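PDB 3LWJ: putative TetR-family transcriptional regulator from Syntrophomonas wolfei subsp. wolfei, which probably binds DNA through an N-terminal helix-turn-helix domain and regulates transcription, as other members of the TetR family do. Local coordinates for residues Y135-N138 against I139-G142. Numbering follows the deposited sequence.
Sequences YSRN and IEYG. With EDO (1,2-ethanediol), chain B.
Arg-137 and Glu-140, three residues apart on one helix, run side by side on its outer surface and form a salt bridge. NH2 of Arg-137 meets OE2 of Glu-140 at 2.9 Å, nearly straight (168°) and in the guanidinium plane, arriving on the syn side of the carboxylate; a weak second bond joins Arg-137 NE to the same oxygen at 3.5 Å. OE2 thus sits at the guanidinium edge, and the two planes are turned 64° apart. Bends at chi2 and chi3 curl the long arginine chain toward its partner, while the glutamate, extended beyond CG, carries its opposite charge out to meet it. With an alanine at Glu-140, the guanidinium of Arg-137 is likely to lose this carboxylate and turn more freely.

Backbone bonds underlie the pair: the amides of Ile-139, Glu-140, Tyr-141 and Gly-142 reach the carbonyls four residues earlier. The isoleucine chain folds over one of these, its CD1 3.3 Å from Tyr-135 O.

Apolar packing joins branched Ile-139 to Ile-156. Small Ser-136 fits against Val-153 and Ala-157, its hydroxyl bonded to Leu-132 O.

A polar contact holds a 1,2-ethanediol, probably from the crystallisation liquor, which donates from O1 to the amide oxygen OD1 of Asn-138 at 2.6 Å.

The whole is an amphipathic alpha-helix with an i to i+3 surface ion pair, near the C-terminal end of helix 118-144 in the all-helical TetR-family fold.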
# COMPACT_ATOMS: atom_id res chain seq x y z
N TYR A 135 -16.73 -2.90 2.22
CA TYR A 135 -16.62 -1.48 2.55
C TYR A 135 -17.55 -0.68 1.64
O TYR A 135 -18.19 0.28 2.09
CB TYR A 135 -15.19 -0.95 2.40
CG TYR A 135 -14.11 -1.56 3.29
CD1 TYR A 135 -14.43 -2.26 4.46
CD2 TYR A 135 -12.76 -1.42 2.97
CE1 TYR A 135 -13.45 -2.82 5.27
CE2 TYR A 135 -11.75 -1.95 3.83
CZ TYR A 135 -12.12 -2.65 4.96
OH TYR A 135 -11.18 -3.18 5.81
N SER A 136 -17.64 -1.09 0.37
CA SER A 136 -18.56 -0.42 -0.53
C SER A 136 -20.02 -0.52 -0.05
O SER A 136 -20.73 0.50 -0.04
CB SER A 136 -18.39 -0.93 -1.97
OG SER A 136 -17.09 -0.62 -2.42
N ARG A 137 -20.47 -1.70 0.37
CA ARG A 137 -21.87 -1.89 0.82
C ARG A 137 -22.13 -0.92 1.96
O ARG A 137 -23.14 -0.25 1.96
CB ARG A 137 -22.16 -3.30 1.35
CG ARG A 137 -21.89 -4.49 0.42
CD ARG A 137 -22.75 -4.50 -0.82
NE ARG A 137 -22.19 -3.62 -1.85
CZ ARG A 137 -21.25 -3.95 -2.74
NH1 ARG A 137 -20.71 -5.17 -2.75
NH2 ARG A 137 -20.85 -3.05 -3.63
N ASN A 138 -21.20 -0.83 2.91
CA ASN A 138 -21.41 0.04 4.07
C ASN A 138 -21.41 1.51 3.73
O ASN A 138 -22.19 2.25 4.31
CB ASN A 138 -20.38 -0.23 5.16
CG ASN A 138 -20.33 -1.71 5.57
OD1 ASN A 138 -19.27 -2.25 5.86
ND2 ASN A 138 -21.48 -2.36 5.59
N ILE A 139 -20.55 1.94 2.78
CA ILE A 139 -20.60 3.33 2.32
C ILE A 139 -21.93 3.61 1.59
O ILE A 139 -22.53 4.66 1.78
CB ILE A 139 -19.42 3.66 1.41
CG1 ILE A 139 -18.12 3.67 2.24
CG2 ILE A 139 -19.64 5.01 0.75
CD1 ILE A 139 -16.88 3.28 1.49
N GLU A 140 -22.37 2.66 0.77
CA GLU A 140 -23.61 2.80 0.03
C GLU A 140 -24.79 3.02 0.96
O GLU A 140 -25.59 3.96 0.76
CB GLU A 140 -23.82 1.58 -0.85
CG GLU A 140 -22.89 1.51 -2.03
CD GLU A 140 -23.07 0.22 -2.79
OE1 GLU A 140 -24.23 -0.18 -2.90
OE2 GLU A 140 -22.08 -0.42 -3.24
N TYR A 141 -24.87 2.19 2.00
CA TYR A 141 -25.89 2.32 3.02
C TYR A 141 -25.90 3.74 3.59
O TYR A 141 -26.95 4.37 3.69
CB TYR A 141 -25.69 1.26 4.11
CG TYR A 141 -26.80 1.19 5.12
CD1 TYR A 141 -28.02 0.59 4.82
CD2 TYR A 141 -26.63 1.73 6.40
CE1 TYR A 141 -29.06 0.52 5.78
CE2 TYR A 141 -27.63 1.66 7.35
CZ TYR A 141 -28.85 1.07 7.04
OH TYR A 141 -29.82 1.04 7.99
N GLY A 142 -24.72 4.27 3.93
CA GLY A 142 -24.64 5.62 4.49
C GLY A 142 -25.10 6.73 3.54
O GLY A 142 -25.58 7.78 4.00
C1 EDO B . -16.94 -0.04 5.59
O1 EDO B . -17.23 -0.83 6.77
C2 EDO B . -16.20 1.30 5.73
O2 EDO B . -16.89 2.31 6.49